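Local coordinates for transcriptional repressor (Vibrio fischeri, PDB 3KV1), which probably represses transcription as a DNA-binding regulator of the SorC family, with this domain likely sensing a sugar or related effector, at residues 26-31 with 39-44; 157-162 with 174-179; 192-197 with 205-210. One frame throughout, in Å; residues are numbered along the deposited sequence. Where two conformers were deposited one is given.

Contact 1 (26-31 with 39-44); sequences LISLDQ and KQVAAL
Leu44, on helix 34-52, pushes its CD1 methyl against the backbone of strand 24-28. That one methyl lies 3.6 Å from Ile27 C and 3.8 Å from Ser28 N, while the leucine's CB rests 4.0 Å from Leu26 CB. With CG anti to the carbonyl carbon and the chain extended beyond it (chi1 -64°, chi2 179°), Leu44 reaches straight to the strand. Leu26 CD1 lies 3.9 Å from Leu44 O. Two residues on, Ser28 directs its CB at the helix; in the conformer described here its OG comes 3.3 Å from Val41 CG2 and makes weak hydrogen bonds to Gln37 NE2 and Thr251 O, though a second conformer makes this less certain. Leu26, Ser28 and Val41 are buried, whereas Leu44 is partly exposed and its O hydrogen-bonds a bound glycerol.

The other end is looser and partly exposed. Gln31 and Gln40 cross at about a right angle, Gln31 CD sitting 3.6 Å from Gln40 CG, and their amides do not bond each other. Gln31 NE2 instead turns back to Leu29 O (3.1 Å), approaching from above the carbonyl plane. No hydrogen bond joins the two segments, so apolar fit carries the contact. Strand and helix run roughly antiparallel, 148° between their short axes, as in the first half of a beta-alpha-beta crossover in a Rossmann-like alpha/beta fold.

Contact 2 (157-162 with 174-179); sequences GDMDEN and KEFVEA
Met159, a selenomethionine, lays its end over the Phe176 ring in a Met-aromatic contact. It joins the short, weakly bonded helix 159-162, which follows strand 151-158, to helix 173-181, on one flank of the alpha/beta domain. The aromatic part is mostly CH-pi: methyl CE stands 3.7 Å from the centroid of the Phe176 ring and only 10° off its normal, almost over the centre. SE is less direct, 4.7 Å from the same centroid and oblique to the ring. Two bends in the Met159 chain fold the methyl onto this face, and Phe176, with CG anti to the backbone N (chi1 -168°), extends its ring from the opposite direction.

Apolar packing completes the patch. The same Met159 CE touches Ala179 CB at 3.8 Å, about one helical turn beyond the phenylalanine, so the methyl sits in a corner between ring and helix. Asn162 brings its CB to 4.3 Å from Phe176 CE1, while its ND2 is held by Asp188 of the next strand.

No hydrogen bond or salt bridge joins the two segments; the polar groups bond within their own segment or to other parts of the chain. Asp158 is the N-cap of helix 159-162, its OD2 accepting a weak bond from Glu161 N, although this aspartate has a second conformer. Glu161 in turn forms a salt bridge with Lys233. Farther out on helix 173-181, a surface salt bridge spans one turn: Lys174 NZ meets the syn lone pair of Glu178 OE2 at 2.8 Å.

Contact 3 (192-197 with 205-210); sequences FDFFKL and LMRGRV
Phe192 and Asp193, which meet Val210 and Arg207 across this contact, form a classic beta bulge opposite Ile189, where strand 193-196 begins pairing antiparallel with strand 185-189. The loop that returns after the strand makes a short 3-10 turn, 207-209, and lies against the bulge and the first strand residues.

Phe194 is the buried centre. Its CG is anti to the carbonyl carbon (chi1 -53°), which carries the ring out toward the turn. Met206, a selenomethionine, crosses it at about a right angle: CB lies over one face, offset toward the rim, 4.2 Å from the centroid of the Phe194 ring. Its SE is above the face at 4.6 Å from that same centroid, a Met-aromatic contact, for the one of two Met206 conformers described here. Val210 CG2 comes to the ring edge, in its plane, 3.9 Å from Phe194 CZ, and the other methyl, CG1, lies within 3.9 Å of Phe192 CA; both positions belong to one of two Val210 conformers. Arg207 CB lies 3.9 Å from Phe194 CD2.

Away from the ring the contact becomes polar without gaining a bond. Arg207 brings its aliphatic CD to 3.4 Å from Asp193 OD1. Its guanidinium plane is 74° from the carboxylate, and no N-H points at Asp193 OD2, so any attraction there is probably purely electrostatic; a second Arg207 conformer adds doubt. The carboxylate has firmer partners: Met215 N donates to OD2, and Phe194 N donates to Asp193 OD1 at 2.8 Å, meeting that oxygen on its anti side, 28° out of the carboxylate plane.

Contacts 2 and 3 are neighbours, their centres about 9 Å apart, and form one continuous cluster: in the Met206 conformer described, Met159 SE lies 3.6 Å from Met206 SE and Ala179 packs on Met206, while a salt bridge joins Glu175 to Arg209 at its margin. Contact 1 stands apart, its centre about 27 Å from each of the others, yet all three reach the same sheet. Contacts 2 and 3 are largely buried, whereas contact 1 is buried at Leu26 and Ser28 and opens at its glutamines. Chemistry follows place: aliphatic side chains seat a helix on a strand in contact 1, while selenomethionine-phenylalanine pairs join helix to helix in contact 2 and strand to loop in contact 3.

Contact 1 (26-31 with 39-44)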
loop_
_atom_site.group_PDB
_atom_site.type_symbol
_atom_site.label_atom_id
_atom_site.label_comp_id
_atom_site.label_asym_id
_atom_site.label_seq_id
_atom_site.Cartn_x
_atom_site.Cartn_y
_atom_site.Cartn_z
ATOM N N LEU A 26 13.154 -22.413 -16.957
ATOM C CA LEU A 26 14.378 -22.080 -16.226
ATOM C C LEU A 26 14.525 -23.166 -15.133
ATOM O O LEU A 26 13.765 -23.175 -14.162
ATOM C CB LEU A 26 14.213 -20.702 -15.577
ATOM C CG LEU A 26 13.809 -19.593 -16.588
ATOM C CD1 LEU A 26 13.643 -18.261 -15.859
ATOM C CD2 LEU A 26 14.917 -19.481 -17.627
ATOM N N ILE A 27 15.511 -24.052 -15.275
ATOM C CA ILE A 27 15.603 -25.200 -14.373
ATOM C C ILE A 27 16.850 -25.145 -13.502
ATOM O O ILE A 27 17.980 -25.059 -13.999
ATOM C CB ILE A 27 15.594 -26.518 -15.189
ATOM C CG1 ILE A 27 14.297 -26.640 -15.974
ATOM C CG2 ILE A 27 15.810 -27.742 -14.285
ATOM C CD1 ILE A 27 13.057 -26.558 -15.110
ATOM N N SER A 28 16.639 -25.201 -12.192
ATOM C CA SER A 28 17.740 -25.144 -11.235
ATOM C C SER A 28 18.063 -26.552 -10.720
ATOM O O SER A 28 17.180 -27.421 -10.604
ATOM C CB SER A 28 17.386 -24.187 -10.073
ATOM O OG SER A 28 16.337 -24.717 -9.283
ATOM N N LEU A 29 19.333 -26.786 -10.416
ATOM C CA LEU A 29 19.737 -28.080 -9.877
ATOM C C LEU A 29 19.067 -28.305 -8.524
ATOM O O LEU A 29 18.771 -27.355 -7.792
ATOM C CB LEU A 29 21.254 -28.145 -9.727
ATOM C CG LEU A 29 21.988 -28.026 -11.069
ATOM C CD1 LEU A 29 23.479 -27.991 -10.847
ATOM C CD2 LEU A 29 21.596 -29.190 -11.987
ATOM N N ASP A 30 18.829 -29.567 -8.181
ATOM C CA ASP A 30 18.233 -29.882 -6.889
ATOM C C ASP A 30 19.095 -29.430 -5.714
ATOM O O ASP A 30 20.325 -29.626 -5.710
ATOM C CB ASP A 30 17.958 -31.399 -6.776
ATOM C CG ASP A 30 16.860 -31.874 -7.726
ATOM O OD1 ASP A 30 15.952 -31.073 -8.078
ATOM O OD2 ASP A 30 16.896 -33.067 -8.112
ATOM N N GLN A 31 18.432 -28.845 -4.718
ATOM C CA GLN A 31 19.084 -28.307 -3.521
ATOM C C GLN A 31 18.688 -29.089 -2.273
ATOM O O GLN A 31 17.712 -29.839 -2.294
ATOM C CB GLN A 31 18.663 -26.842 -3.337
ATOM C CG GLN A 31 19.016 -25.982 -4.528
ATOM C CD GLN A 31 20.498 -25.966 -4.746
ATOM O OE1 GLN A 31 21.258 -25.831 -3.791
ATOM N NE2 GLN A 31 20.935 -26.149 -5.998
ATOM N N LYS A 39 15.847 -20.133 -3.441
ATOM C CA LYS A 39 16.887 -19.166 -3.750
ATOM C C LYS A 39 17.453 -19.413 -5.126
ATOM O O LYS A 39 17.747 -18.465 -5.855
ATOM C CB LYS A 39 18.021 -19.266 -2.757
ATOM C CG LYS A 39 17.673 -18.630 -1.425
ATOM C CD LYS A 39 18.840 -18.835 -0.449
ATOM C CE LYS A 39 18.716 -17.936 0.776
ATOM N NZ LYS A 39 19.928 -18.100 1.640
ATOM N N GLN A 40 17.655 -20.689 -5.473
ATOM C CA GLN A 40 18.311 -20.973 -6.745
ATOM C C GLN A 40 17.352 -20.746 -7.917
ATOM O O GLN A 40 17.779 -20.313 -8.986
ATOM C CB GLN A 40 18.899 -22.393 -6.770
ATOM C CG GLN A 40 20.057 -22.553 -5.846
ATOM C CD GLN A 40 21.185 -21.638 -6.233
ATOM O OE1 GLN A 40 21.553 -21.574 -7.403
ATOM N NE2 GLN A 40 21.717 -20.899 -5.264
ATOM N N VAL A 41 16.080 -21.080 -7.717
ATOM C CA VAL A 41 15.037 -20.784 -8.709
ATOM C C VAL A 41 14.930 -19.259 -8.868
ATOM O O VAL A 41 14.845 -18.728 -9.974
ATOM C CB VAL A 41 13.681 -21.360 -8.242
ATOM C CG1 VAL A 41 12.534 -20.821 -9.081
ATOM C CG2 VAL A 41 13.728 -22.893 -8.325
ATOM N N ALA A 42 14.954 -18.565 -7.746
ATOM C CA ALA A 42 14.843 -17.106 -7.786
ATOM C C ALA A 42 16.037 -16.477 -8.514
ATOM O O ALA A 42 15.888 -15.422 -9.165
ATOM C CB ALA A 42 14.683 -16.530 -6.390
ATOM N N ALA A 43 17.204 -17.133 -8.478
ATOM C CA ALA A 43 18.371 -16.586 -9.178
ATOM C C ALA A 43 18.152 -16.567 -10.686
ATOM O O ALA A 43 18.538 -15.623 -11.388
ATOM C CB ALA A 43 19.654 -17.390 -8.842
ATOM N N LEU A 44 17.517 -17.610 -11.193
ATOM C CA LEU A 44 17.341 -17.710 -12.624
ATOM C C LEU A 44 16.273 -16.703 -13.031
ATOM O O LEU A 44 16.376 -16.076 -14.086
ATOM C CB LEU A 44 16.860 -19.121 -12.980
ATOM C CG LEU A 44 17.882 -20.226 -12.637
ATOM C CD1 LEU A 44 17.274 -21.577 -13.026
ATOM C CD2 LEU A 44 19.214 -19.996 -13.356
#

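Contact 2 (157-162 with 174-179)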
loop_
_atom_site.group_PDB
_atom_site.type_symbol
_atom_site.label_atom_id
_atom_site.label_comp_id
_atom_site.label_asym_id
_atom_site.label_seq_id
_atom_site.Cartn_x
_atom_site.Cartn_y
_atom_site.Cartn_z
ATOM N N GLY A 157 1.070 -22.394 -5.623
ATOM C CA GLY A 157 1.009 -22.861 -4.249
ATOM C C GLY A 157 0.183 -24.122 -4.160
ATOM O O GLY A 157 -0.616 -24.407 -5.055
ATOM N N ASP A 158 0.389 -24.906 -3.106
ATOM C CA ASP A 158 -0.514 -26.026 -2.853
ATOM C C ASP A 158 -1.536 -25.601 -1.795
ATOM O O ASP A 158 -1.361 -24.572 -1.134
ATOM C CB ASP A 158 0.248 -27.293 -2.452
ATOM C CG ASP A 158 0.712 -27.275 -1.002
ATOM O OD1 ASP A 158 0.969 -28.371 -0.465
ATOM O OD2 ASP A 158 0.829 -26.179 -0.410
HETATM N N MSE A 159 -2.620 -26.362 -1.654
HETATM C CA MSE A 159 -3.712 -25.939 -0.780
HETATM C C MSE A 159 -3.155 -25.544 0.596
HETATM O O MSE A 159 -3.602 -24.558 1.201
HETATM C CB MSE A 159 -4.806 -27.011 -0.664
HETATM C CG MSE A 159 -5.780 -27.014 -1.837
HETATM SE SE MSE A 159 -6.913 -25.416 -1.823
HETATM C CE MSE A 159 -8.269 -26.069 -0.579
ATOM N N ASP A 160 -2.151 -26.292 1.044
ATOM C CA ASP A 160 -1.557 -26.112 2.361
ATOM C C ASP A 160 -0.816 -24.778 2.503
ATOM O O ASP A 160 -0.601 -24.299 3.616
ATOM C CB ASP A 160 -0.622 -27.289 2.682
ATOM C CG ASP A 160 -1.221 -28.649 2.293
ATOM O OD1 ASP A 160 -1.171 -29.579 3.127
ATOM O OD2 ASP A 160 -1.734 -28.791 1.155
ATOM N N GLU A 161 -0.432 -24.180 1.375
ATOM C CA GLU A 161 0.206 -22.879 1.366
ATOM C C GLU A 161 -0.833 -21.776 1.550
ATOM O O GLU A 161 -0.506 -20.670 1.986
ATOM C CB GLU A 161 0.935 -22.664 0.046
ATOM C CG GLU A 161 2.353 -22.206 0.206
ATOM C CD GLU A 161 3.122 -22.301 -1.086
ATOM O OE1 GLU A 161 3.302 -23.440 -1.587
ATOM O OE2 GLU A 161 3.527 -21.234 -1.602
ATOM N N ASN A 162 -2.085 -22.075 1.210
ATOM C CA ASN A 162 -3.172 -21.106 1.376
ATOM C C ASN A 162 -3.895 -21.159 2.722
ATOM O O ASN A 162 -4.742 -20.318 3.017
ATOM C CB ASN A 162 -4.182 -21.263 0.249
ATOM C CG ASN A 162 -3.607 -20.847 -1.078
ATOM O OD1 ASN A 162 -3.424 -19.646 -1.352
ATOM N ND2 ASN A 162 -3.280 -21.832 -1.904
ATOM N N LYS A 174 -13.716 -26.301 7.492
ATOM C CA LYS A 174 -14.671 -27.134 6.763
ATOM C C LYS A 174 -14.769 -26.701 5.294
ATOM O O LYS A 174 -14.698 -27.537 4.388
ATOM C CB LYS A 174 -16.043 -27.094 7.443
ATOM C CG LYS A 174 -17.124 -27.893 6.742
ATOM C CD LYS A 174 -18.409 -27.894 7.578
ATOM C CE LYS A 174 -19.539 -28.706 6.920
ATOM N NZ LYS A 174 -19.934 -28.090 5.617
ATOM N N GLU A 175 -14.910 -25.395 5.060
ATOM C CA GLU A 175 -14.958 -24.857 3.694
ATOM C C GLU A 175 -13.680 -25.169 2.907
ATOM O O GLU A 175 -13.719 -25.491 1.716
ATOM C CB GLU A 175 -15.206 -23.331 3.721
ATOM C CG GLU A 175 -16.608 -22.957 4.195
ATOM C CD GLU A 175 -16.881 -21.452 4.145
ATOM O OE1 GLU A 175 -16.176 -20.659 4.827
ATOM O OE2 GLU A 175 -17.811 -21.062 3.415
ATOM N N PHE A 176 -12.549 -25.078 3.593
ATOM C CA PHE A 176 -11.243 -25.358 2.989
ATOM C C PHE A 176 -11.104 -26.807 2.501
ATOM O O PHE A 176 -10.692 -27.071 1.373
ATOM C CB PHE A 176 -10.144 -25.030 4.000
ATOM C CG PHE A 176 -8.767 -24.993 3.409
ATOM C CD1 PHE A 176 -8.329 -23.867 2.724
ATOM C CD2 PHE A 176 -7.916 -26.079 3.533
ATOM C CE1 PHE A 176 -7.060 -23.821 2.177
ATOM C CE2 PHE A 176 -6.643 -26.039 2.990
ATOM C CZ PHE A 176 -6.220 -24.913 2.309
ATOM N N VAL A 177 -11.471 -27.769 3.346
ATOM C CA VAL A 177 -11.392 -29.151 2.932
ATOM C C VAL A 177 -12.351 -29.379 1.788
ATOM O O VAL A 177 -12.033 -30.099 0.845
ATOM C CB VAL A 177 -11.785 -30.121 4.084
ATOM C CG1 VAL A 177 -11.976 -31.521 3.527
ATOM C CG2 VAL A 177 -10.735 -30.076 5.169
ATOM N N GLU A 178 -13.526 -28.750 1.860
ATOM C CA GLU A 178 -14.525 -28.889 0.797
ATOM C C GLU A 178 -14.110 -28.283 -0.550
ATOM O O GLU A 178 -14.453 -28.818 -1.592
ATOM C CB GLU A 178 -15.883 -28.357 1.250
ATOM C CG GLU A 178 -16.553 -29.354 2.195
ATOM C CD GLU A 178 -17.703 -28.784 2.991
ATOM O OE1 GLU A 178 -18.106 -27.637 2.710
ATOM O OE2 GLU A 178 -18.185 -29.503 3.911
ATOM N N ALA A 179 -13.342 -27.200 -0.528
ATOM C CA ALA A 179 -12.774 -26.656 -1.771
ATOM C C ALA A 179 -11.918 -27.705 -2.491
ATOM O O ALA A 179 -11.974 -27.871 -3.714
ATOM C CB ALA A 179 -11.928 -25.398 -1.469
#

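Contact 3 (192-197 with 205-210)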
loop_
_atom_site.group_PDB
_atom_site.type_symbol
_atom_site.label_atom_id
_atom_site.label_comp_id
_atom_site.label_asym_id
_atom_site.label_seq_id
_atom_site.Cartn_x
_atom_site.Cartn_y
_atom_site.Cartn_z
ATOM N N PHE A 192 -4.097 -15.626 -5.859
ATOM C CA PHE A 192 -5.367 -14.973 -6.193
ATOM C C PHE A 192 -6.351 -15.786 -7.012
ATOM O O PHE A 192 -7.505 -15.363 -7.180
ATOM C CB PHE A 192 -5.125 -13.602 -6.852
ATOM C CG PHE A 192 -4.163 -13.635 -8.031
ATOM C CD1 PHE A 192 -4.554 -14.175 -9.257
ATOM C CD2 PHE A 192 -2.884 -13.093 -7.908
ATOM C CE1 PHE A 192 -3.657 -14.194 -10.343
ATOM C CE2 PHE A 192 -1.992 -13.072 -8.989
ATOM C CZ PHE A 192 -2.388 -13.633 -10.207
ATOM N N ASP A 193 -5.914 -16.917 -7.574
ATOM C CA ASP A 193 -6.872 -17.792 -8.263
ATOM C C ASP A 193 -6.460 -19.257 -8.129
ATOM O O ASP A 193 -5.323 -19.571 -7.792
ATOM C CB ASP A 193 -7.099 -17.408 -9.742
ATOM C CG ASP A 193 -8.558 -17.661 -10.215
ATOM O OD1 ASP A 193 -9.295 -18.397 -9.526
ATOM O OD2 ASP A 193 -8.984 -17.105 -11.268
ATOM N N PHE A 194 -7.418 -20.130 -8.368
ATOM C CA PHE A 194 -7.317 -21.523 -7.942
ATOM C C PHE A 194 -7.719 -22.414 -9.110
ATOM O O PHE A 194 -8.574 -22.033 -9.927
ATOM C CB PHE A 194 -8.276 -21.709 -6.749
ATOM C CG PHE A 194 -8.036 -20.700 -5.658
ATOM C CD1 PHE A 194 -7.015 -20.898 -4.743
ATOM C CD2 PHE A 194 -8.765 -19.515 -5.605
ATOM C CE1 PHE A 194 -6.726 -19.933 -3.760
ATOM C CE2 PHE A 194 -8.487 -18.524 -4.640
ATOM C CZ PHE A 194 -7.475 -18.733 -3.713
ATOM N N PHE A 195 -7.123 -23.594 -9.196
ATOM C CA PHE A 195 -7.396 -24.473 -10.329
ATOM C C PHE A 195 -7.502 -25.947 -9.928
ATOM O O PHE A 195 -7.035 -26.351 -8.850
ATOM C CB PHE A 195 -6.276 -24.313 -11.345
ATOM C CG PHE A 195 -4.906 -24.419 -10.743
ATOM C CD1 PHE A 195 -4.217 -23.269 -10.328
ATOM C CD2 PHE A 195 -4.310 -25.667 -10.561
ATOM C CE1 PHE A 195 -2.965 -23.355 -9.758
ATOM C CE2 PHE A 195 -3.046 -25.764 -9.985
ATOM C CZ PHE A 195 -2.360 -24.593 -9.579
ATOM N N LYS A 196 -8.061 -26.759 -10.830
ATOM C CA LYS A 196 -8.167 -28.195 -10.632
ATOM C C LYS A 196 -6.998 -28.882 -11.306
ATOM O O LYS A 196 -6.204 -28.252 -12.028
ATOM C CB LYS A 196 -9.484 -28.715 -11.218
ATOM C CG LYS A 196 -10.672 -27.918 -10.761
ATOM C CD LYS A 196 -11.988 -28.593 -11.119
ATOM C CE LYS A 196 -11.946 -29.199 -12.513
ATOM N NZ LYS A 196 -13.200 -29.957 -12.853
ATOM N N LEU A 197 -6.872 -30.173 -11.058
ATOM C CA LEU A 197 -5.736 -30.901 -11.623
ATOM C C LEU A 197 -5.753 -30.912 -13.155
ATOM O O LEU A 197 -4.687 -30.942 -13.784
ATOM C CB LEU A 197 -5.649 -32.315 -11.043
ATOM C CG LEU A 197 -4.504 -33.197 -11.558
ATOM C CD1 LEU A 197 -3.133 -32.617 -11.280
ATOM C CD2 LEU A 197 -4.649 -34.601 -10.934
ATOM N N LEU A 205 -15.727 -21.570 -3.608
ATOM C CA LEU A 205 -16.007 -20.485 -2.649
ATOM C C LEU A 205 -14.760 -19.690 -2.306
ATOM O O LEU A 205 -14.865 -18.527 -1.896
ATOM C CB LEU A 205 -16.577 -21.066 -1.340
ATOM C CG LEU A 205 -17.959 -21.703 -1.328
ATOM C CD1 LEU A 205 -18.328 -22.092 0.109
ATOM C CD2 LEU A 205 -19.007 -20.766 -1.913
HETATM N N MSE A 206 -13.597 -20.325 -2.454
HETATM C CA MSE A 206 -12.323 -19.718 -2.057
HETATM C C MSE A 206 -12.096 -18.360 -2.682
HETATM O O MSE A 206 -11.705 -17.420 -2.006
HETATM C CB MSE A 206 -11.142 -20.618 -2.439
HETATM C CG MSE A 206 -11.281 -22.037 -1.973
HETATM SE SE MSE A 206 -9.526 -22.924 -1.894
HETATM C CE MSE A 206 -8.683 -21.667 -0.609
ATOM N N ARG A 207 -12.301 -18.277 -3.989
ATOM C CA ARG A 207 -11.975 -17.068 -4.719
ATOM C C ARG A 207 -12.937 -15.937 -4.344
ATOM O O ARG A 207 -12.595 -14.750 -4.478
ATOM C CB ARG A 207 -11.950 -17.344 -6.229
ATOM C CG ARG A 207 -11.365 -16.219 -7.065
ATOM C CD ARG A 207 -11.831 -16.349 -8.510
ATOM N NE ARG A 207 -12.482 -15.125 -8.966
ATOM C CZ ARG A 207 -13.143 -15.008 -10.109
ATOM N NH1 ARG A 207 -13.251 -16.046 -10.927
ATOM N NH2 ARG A 207 -13.700 -13.851 -10.431
ATOM N N GLY A 208 -14.125 -16.289 -3.843
ATOM C CA GLY A 208 -15.007 -15.251 -3.316
ATOM C C GLY A 208 -14.431 -14.540 -2.090
ATOM O O GLY A 208 -15.001 -13.570 -1.598
ATOM N N ARG A 209 -13.321 -15.055 -1.561
ATOM C CA ARG A 209 -12.707 -14.462 -0.380
ATOM C C ARG A 209 -11.404 -13.726 -0.697
ATOM O O ARG A 209 -10.708 -13.344 0.219
ATOM C CB ARG A 209 -12.370 -15.551 0.673
ATOM C CG ARG A 209 -13.536 -16.442 1.059
ATOM C CD ARG A 209 -14.738 -15.686 1.647
ATOM N NE ARG A 209 -15.901 -16.558 1.512
ATOM C CZ ARG A 209 -16.329 -17.416 2.434
ATOM N NH1 ARG A 209 -15.743 -17.504 3.628
ATOM N NH2 ARG A 209 -17.359 -18.190 2.151
ATOM N N VAL A 210 -11.070 -13.559 -1.980
ATOM C CA VAL A 210 -9.780 -12.976 -2.371
ATOM C C VAL A 210 -9.980 -11.763 -3.271
ATOM O O VAL A 210 -10.830 -11.780 -4.155
ATOM C CB VAL A 210 -8.881 -13.976 -3.154
ATOM C CG1 VAL A 210 -7.483 -13.385 -3.371
ATOM C CG2 VAL A 210 -8.779 -15.285 -2.415
#